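Local coordinates for protein 1,4-dihydroxy-2-naphthoyl-CoA hydrolase (Prochlorococcus marinus, PDB 2HX5) that probably hydrolyses 1,4-dihydroxy-2-naphthoyl-CoA to 1,4-dihydroxy-2-naphthoate and CoA, a step of phylloquinone biosynthesis, using a hotdog-fold thioesterase scaffold, at residues A[12-15]-A[16-20]; A[59-62]-A[63-66]; A[132-135]-A[136-139]. One frame throughout, in Å; residues are numbered along the deposited sequence.

Contact 1: residues A[12-15]-A[16-20]; sequences RVVR and FGDTD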
loop_
_atom_site.group_PDB
_atom_site.type_symbol
_atom_site.label_atom_id
_atom_site.label_comp_id
_atom_site.label_asym_id
_atom_site.label_seq_id
_atom_site.Cartn_x
_atom_site.Cartn_y
_atom_site.Cartn_z
ATOM N N ARG A 12 -15.949 7.839 -4.185
ATOM C CA ARG A 12 -14.518 8.123 -4.204
ATOM C C ARG A 12 -13.981 8.221 -5.618
ATOM O O ARG A 12 -14.544 7.735 -6.598
ATOM C CB ARG A 12 -13.715 7.106 -3.409
ATOM C CG ARG A 12 -13.536 5.758 -4.084
ATOM C CD ARG A 12 -12.703 4.807 -3.199
ATOM N NE ARG A 12 -11.335 5.239 -2.952
ATOM C CZ ARG A 12 -10.712 5.303 -1.741
ATOM N NH1 ARG A 12 -11.283 5.043 -0.576
ATOM N NH2 ARG A 12 -9.444 5.626 -1.735
ATOM N N VAL A 13 -12.831 8.864 -5.686
ATOM C CA VAL A 13 -12.145 9.094 -6.943
ATOM C C VAL A 13 -10.855 8.258 -6.924
ATOM O O VAL A 13 -10.080 8.257 -5.938
ATOM C CB VAL A 13 -11.783 10.594 -7.180
ATOM C CG1 VAL A 13 -11.160 10.788 -8.546
ATOM C CG2 VAL A 13 -13.059 11.469 -6.947
ATOM N N VAL A 14 -10.665 7.515 -8.014
ATOM C CA VAL A 14 -9.501 6.668 -8.223
ATOM C C VAL A 14 -8.254 7.587 -8.406
ATOM O O VAL A 14 -8.283 8.515 -9.190
ATOM C CB VAL A 14 -9.669 5.741 -9.462
ATOM C CG1 VAL A 14 -8.457 4.854 -9.633
ATOM C CG2 VAL A 14 -10.990 4.915 -9.353
ATOM N N ARG A 15 -7.174 7.335 -7.656
ATOM C CA ARG A 15 -5.991 8.174 -7.719
ATOM C C ARG A 15 -4.842 7.435 -8.424
ATOM O O ARG A 15 -4.899 6.195 -8.616
ATOM C CB ARG A 15 -5.600 8.599 -6.313
ATOM C CG ARG A 15 -6.675 9.452 -5.623
ATOM C CD ARG A 15 -6.981 10.722 -6.341
ATOM N NE ARG A 15 -7.993 11.579 -5.650
ATOM C CZ ARG A 15 -8.673 12.543 -6.257
ATOM N NH1 ARG A 15 -8.479 12.894 -7.516
ATOM N NH2 ARG A 15 -9.547 13.234 -5.566
ATOM N N PHE A 16 -3.865 8.212 -8.852
ATOM C CA PHE A 16 -2.820 7.738 -9.751
ATOM C C PHE A 16 -2.066 6.539 -9.124
ATOM O O PHE A 16 -1.774 5.534 -9.795
ATOM C CB PHE A 16 -1.868 8.863 -10.069
ATOM C CG PHE A 16 -0.856 8.519 -11.048
ATOM C CD1 PHE A 16 -1.234 8.148 -12.333
ATOM C CD2 PHE A 16 0.456 8.611 -10.748
ATOM C CE1 PHE A 16 -0.271 7.840 -13.258
ATOM C CE2 PHE A 16 1.430 8.329 -11.721
ATOM C CZ PHE A 16 1.047 7.953 -12.921
ATOM N N GLY A 17 -1.719 6.618 -7.840
ATOM C CA GLY A 17 -1.006 5.554 -7.128
ATOM C C GLY A 17 -1.785 4.272 -6.958
ATOM O O GLY A 17 -1.190 3.250 -6.555
ATOM N N ASP A 18 -3.097 4.309 -7.236
ATOM C CA ASP A 18 -3.930 3.122 -7.170
ATOM C C ASP A 18 -3.815 2.272 -8.437
ATOM O O ASP A 18 -4.417 1.159 -8.466
ATOM C CB ASP A 18 -5.388 3.502 -7.015
ATOM C CG ASP A 18 -5.668 4.318 -5.762
ATOM O OD1 ASP A 18 -4.840 4.240 -4.795
ATOM O OD2 ASP A 18 -6.666 5.116 -5.781
ATOM N N THR A 19 -3.135 2.747 -9.467
ATOM C CA THR A 19 -3.037 2.112 -10.782
ATOM C C THR A 19 -1.708 1.420 -10.929
ATOM O O THR A 19 -0.775 1.666 -10.156
ATOM C CB THR A 19 -3.164 3.138 -11.928
ATOM O OG1 THR A 19 -2.007 3.999 -11.928
ATOM C CG2 THR A 19 -4.479 3.812 -11.860
ATOM N N ASP A 20 -1.632 0.451 -11.844
ATOM C CA ASP A 20 -0.371 -0.186 -12.159
ATOM C C ASP A 20 0.007 0.084 -13.612
ATOM O O ASP A 20 -0.661 0.832 -14.303
ATOM C CB ASP A 20 -0.408 -1.705 -11.836
ATOM C CG ASP A 20 -1.490 -2.431 -12.590
ATOM O OD1 ASP A 20 -1.802 -2.080 -13.746
ATOM O OD2 ASP A 20 -2.049 -3.382 -11.992
HETATM O O HOH W 1 -6.670 6.129 -3.030
HETATM O O HOH W 2 -9.010 6.084 -4.674
#

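Contact 2: residues A[59-62]-A[63-66]; sequences SEVT and PEVA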
loop_
_atom_site.group_PDB
_atom_site.type_symbol
_atom_site.label_atom_id
_atom_site.label_comp_id
_atom_site.label_asym_id
_atom_site.label_seq_id
_atom_site.Cartn_x
_atom_site.Cartn_y
_atom_site.Cartn_z
ATOM N N SER A 59 -9.654 7.000 22.680
ATOM C CA SER A 59 -10.118 5.811 23.407
ATOM C C SER A 59 -9.737 5.917 24.877
ATOM O O SER A 59 -8.599 6.245 25.257
ATOM C CB SER A 59 -9.547 4.530 22.824
ATOM O OG SER A 59 -9.957 4.320 21.468
ATOM N N GLU A 60 -10.719 5.681 25.741
ATOM C CA GLU A 60 -10.385 5.638 27.166
ATOM C C GLU A 60 -9.723 4.310 27.476
ATOM O O GLU A 60 -8.881 4.250 28.363
ATOM C CB GLU A 60 -11.646 5.790 27.995
ATOM C CG GLU A 60 -12.175 7.197 27.887
ATOM C CD GLU A 60 -13.506 7.436 28.565
ATOM O OE1 GLU A 60 -14.253 6.431 28.833
ATOM O OE2 GLU A 60 -13.806 8.636 28.791
ATOM N N VAL A 61 -10.182 3.241 26.815
ATOM C CA VAL A 61 -9.495 1.957 26.826
ATOM C C VAL A 61 -9.536 1.415 25.422
ATOM O O VAL A 61 -10.343 1.827 24.599
ATOM C CB VAL A 61 -10.120 0.917 27.782
ATOM C CG1 VAL A 61 -9.940 1.372 29.253
ATOM C CG2 VAL A 61 -11.601 0.670 27.417
ATOM N N THR A 62 -8.630 0.509 25.115
ATOM C CA THR A 62 -8.654 -0.076 23.794
ATOM C C THR A 62 -9.962 -0.877 23.654
ATOM O O THR A 62 -10.429 -1.518 24.599
ATOM C CB THR A 62 -7.366 -0.877 23.481
ATOM O OG1 THR A 62 -7.372 -1.310 22.095
ATOM C CG2 THR A 62 -7.242 -2.041 24.389
ATOM N N PRO A 63 -10.615 -0.760 22.492
ATOM C CA PRO A 63 -11.862 -1.464 22.327
ATOM C C PRO A 63 -11.735 -2.970 22.666
ATOM O O PRO A 63 -10.752 -3.625 22.284
ATOM C CB PRO A 63 -12.181 -1.244 20.859
ATOM C CG PRO A 63 -11.519 0.067 20.538
ATOM C CD PRO A 63 -10.239 0.038 21.315
ATOM N N GLU A 64 -12.751 -3.495 23.324
ATOM C CA GLU A 64 -12.687 -4.828 23.873
ATOM C C GLU A 64 -12.970 -5.927 22.859
ATOM O O GLU A 64 -12.533 -7.043 23.049
ATOM C CB GLU A 64 -13.600 -4.877 25.048
ATOM C CG GLU A 64 -12.941 -3.954 26.146
ATOM C CD GLU A 64 -13.915 -3.237 27.054
ATOM O OE1 GLU A 64 -14.673 -2.377 26.558
ATOM O OE2 GLU A 64 -13.881 -3.503 28.271
ATOM N N VAL A 65 -13.676 -5.580 21.787
ATOM C CA VAL A 65 -14.125 -6.554 20.751
ATOM C C VAL A 65 -13.379 -6.263 19.461
ATOM O O VAL A 65 -13.356 -5.089 19.037
ATOM C CB VAL A 65 -15.663 -6.470 20.509
ATOM C CG1 VAL A 65 -16.086 -7.392 19.382
ATOM C CG2 VAL A 65 -16.408 -6.839 21.791
ATOM N N ALA A 66 -12.704 -7.279 18.910
ATOM C CA ALA A 66 -12.035 -7.210 17.619
ATOM C C ALA A 66 -13.031 -7.736 16.583
ATOM O O ALA A 66 -13.897 -8.522 16.876
ATOM C CB ALA A 66 -10.775 -8.089 17.589
#

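Contact 3: residues A[132-135]-A[136-139]; sequences ALPE and GIDR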
loop_
_atom_site.group_PDB
_atom_site.type_symbol
_atom_site.label_atom_id
_atom_site.label_comp_id
_atom_site.label_asym_id
_atom_site.label_seq_id
_atom_site.Cartn_x
_atom_site.Cartn_y
_atom_site.Cartn_z
ATOM N N ALA A 132 -20.412 -11.466 21.293
ATOM C CA ALA A 132 -21.448 -10.687 20.613
ATOM C C ALA A 132 -20.899 -9.462 19.902
ATOM O O ALA A 132 -19.898 -8.865 20.313
ATOM C CB ALA A 132 -22.511 -10.268 21.606
ATOM N N LEU A 133 -21.552 -9.082 18.800
ATOM C CA LEU A 133 -21.215 -7.838 18.105
ATOM C C LEU A 133 -21.288 -6.634 19.070
ATOM O O LEU A 133 -22.171 -6.585 19.939
ATOM C CB LEU A 133 -22.169 -7.621 16.919
ATOM C CG LEU A 133 -22.008 -8.602 15.763
ATOM C CD1 LEU A 133 -23.225 -8.489 14.855
ATOM C CD2 LEU A 133 -20.694 -8.365 15.034
ATOM N N PRO A 134 -20.370 -5.661 18.926
ATOM C CA PRO A 134 -20.486 -4.443 19.727
ATOM C C PRO A 134 -21.805 -3.744 19.469
ATOM O O PRO A 134 -22.319 -3.754 18.374
ATOM C CB PRO A 134 -19.354 -3.558 19.213
ATOM C CG PRO A 134 -18.410 -4.437 18.576
ATOM C CD PRO A 134 -19.228 -5.562 18.009
ATOM N N GLU A 135 -22.318 -3.072 20.491
ATOM C CA GLU A 135 -23.636 -2.466 20.400
ATOM C C GLU A 135 -23.735 -1.461 19.250
ATOM O O GLU A 135 -24.758 -1.409 18.626
ATOM C CB GLU A 135 -24.005 -1.779 21.713
ATOM C CG GLU A 135 -23.153 -0.537 22.043
ATOM C CD GLU A 135 -23.795 0.781 21.536
ATOM O OE1 GLU A 135 -25.022 0.777 21.268
ATOM O OE2 GLU A 135 -23.064 1.793 21.394
ATOM N N GLY A 136 -22.702 -0.668 18.998
ATOM C CA GLY A 136 -22.751 0.325 17.927
ATOM C C GLY A 136 -22.848 -0.317 16.570
ATOM O O GLY A 136 -23.556 0.169 15.688
ATOM N N ILE A 137 -22.109 -1.411 16.361
ATOM C CA ILE A 137 -22.177 -2.161 15.107
ATOM C C ILE A 137 -23.568 -2.766 14.941
ATOM O O ILE A 137 -24.180 -2.707 13.866
ATOM C CB ILE A 137 -21.073 -3.265 15.064
ATOM C CG1 ILE A 137 -19.676 -2.621 15.060
ATOM C CG2 ILE A 137 -21.287 -4.211 13.916
ATOM C CD1 ILE A 137 -19.358 -1.877 13.786
ATOM N N ASP A 138 -24.172 -3.258 16.043
ATOM C CA ASP A 138 -25.523 -3.760 15.982
ATOM C C ASP A 138 -26.532 -2.665 15.625
ATOM O O ASP A 138 -27.419 -2.886 14.827
ATOM C CB ASP A 138 -25.903 -4.400 17.300
ATOM C CG ASP A 138 -25.951 -5.919 17.230
ATOM O OD1 ASP A 138 -25.949 -6.496 16.115
ATOM O OD2 ASP A 138 -26.008 -6.539 18.323
ATOM N N ARG A 139 -26.378 -1.463 16.179
ATOM C CA ARG A 139 -27.234 -0.335 15.762
ATOM C C ARG A 139 -27.137 0.041 14.280
ATOM O O ARG A 139 -28.167 0.291 13.612
ATOM C CB ARG A 139 -26.919 0.883 16.615
ATOM C CG ARG A 139 -27.459 0.780 18.028
ATOM C CD ARG A 139 -27.387 2.103 18.765
ATOM N NE ARG A 139 -26.040 2.457 19.182
ATOM C CZ ARG A 139 -25.359 3.525 18.774
ATOM N NH1 ARG A 139 -25.867 4.372 17.876
ATOM N NH2 ARG A 139 -24.136 3.725 19.273
HETATM O O HOH W 3 -24.640 -7.587 20.062
#

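Contact 1: residues A[12-15]-A[16-20]
Asp18 folds its carboxylate back onto the backbone of Arg15, and the two residues hold each other at both ends of a short turn. The Arg15 N-H points at Asp18 OD2 over 2.9 Å in a nearly straight bond (164°), but it meets the oxygen from above the carboxylate plane. In return Asp18 N donates to Arg15 O at 3.0 Å, again from above the plane of the acceptor group. The first torsion of Asp18 (chi1 -60°) sets CG beside its own backbone N, which turns OD2 back to the N-H of Arg15. Two waters join the same oxygen to the Arg12 side chain: the water bonded to Val13 O lies 2.8 Å from Asp18 OD2 and accepts from Arg12 NH2, while the other has a weak link to that nitrogen. Asp18 OD1 is engaged separately, in a salt bridge with Arg32.

The turn follows strand 9-13, outermost in this chain's part of the hotdog sheet, and leads through a 3-10 segment to Asp20, the predicted active-site residue. Phe16 O accepts from both Thr19 N and Thr19 OG1, the hydroxyl lying in the carbonyl plane at 2.6 Å. Thr19 OG1 also hydrogen-bonds to Ala21 N of the second subunit. Arg15 turns back along the strand, bent at chi2, and Val13 CB sits 3.7 Å above one face of the Arg15 guanidinium plane, over its centre. Its NH1 forms a salt bridge with Glu43 of the third subunit.

Contact 2: residues A[59-62]-A[63-66]
Thr62 and Pro63 form the tight part of this bend, where the chain passes directly into the proline ring and Pro63 CD lies 2.9 Å from Thr62 CA. Val61 O comes within 3.3 Å of Pro63 N, but the proline nitrogen has no hydrogen to donate, and no hydrogen bond joins 59-62 to 63-66. Toward Ser59 the contact is slacker: Ser59 OG stands 4.3 Å from Pro63 CD, while its polar bond goes to Ala50 O. Pro63 is buried, whereas Val61, Thr62 and Glu64 are all exposed.

That outer side is loosely built. Glu64 bends at chi2 and brings OE1 to 4.4 Å from Val61 CG2, a marginal touch of a carboxylate on a methyl; Glu64 CG lies 3.8 Å from Thr62 O. Further along, Glu64 pairs through its backbone with Ala125, and Ala66 with Ile123. The extended backbone of Thr62 and Pro63 runs from the loop into strand 65-76, an outermost strand of this chain's antiparallel hotdog sheet, where Ala66 helps to line a pocket occupied by 2-ethoxyethanol, probably from the crystallisation liquor.

Contact 3: residues A[132-135]-A[136-139]
Glu135 and Arg139, one helical turn apart, lie side by side and point the same way, joined by a two-pronged salt bridge. Arg139 NE donates to Glu135 OE1 at 2.9 Å and Arg139 NH2 to Glu135 OE2 at 3.1 Å, both on the syn side of the carboxylate. The second bond is almost straight (176°). Each oxygen lies close to the guanidinium plane, and the carboxylate is turned only 22° against it, so the grip is side-on and fixes the rotation of both groups. Glu135 reaches this place with CG wedged between its backbone N and carbonyl carbon (chi1 68°) and a further bend at chi2, which carries the carboxylate back beside the backbone N of Gly136, toward Arg139; the arginine answers with a bend at chi3. Their backbones are linked too, Arg139 N to Glu135 O.

Ile137 contributes the apolar side. Its CG1 rests 4.2 Å from Pro134 CG, the two side chains running alongside each other, and its CG2 lies 4.3 Å from Leu133 CD2. Beyond them Leu67 of strand 65-76 and Phe100 of strand 99-108 continue the packing. Pro134 occupies the N-cap position of helix 135-143, and its carbonyl accepts from Asp138 N at 3.0 Å.

Asp138 crosses Leu133 at about a right angle, with OD1 3.6 Å from Leu133 CD1, and the same oxygen forms a salt bridge with Arg94. Two acidic side chains stand near the helix's N-terminal end, where they would probably interact favourably with its dipole, while the arginine one turn on would balance the exposed glutamate.

How the contacts relate
Contact 1 is the buried one, contact 2 is a surface bend and contact 3 is partly buried. Contacts 1 and 2 reach the two strands that are outermost within this chain, 9-13 and 65-76, and their centres are about 33 Å apart. Contact 3 lies across the chain's centre from contact 1 but touches contact 2: Val65 CG1 packs on Pro134 CG at 3.8 Å, tying strand 65-76 to the start of helix 135-143. Chemistry follows place. Buried contact 1 relies on a backbone-to-carboxylate bond, a backbone bond, waters and neighbouring subunits; contact 2 has no hydrogen bond between its halves; contact 3 divides into an exposed ion pair and an apolar inner side.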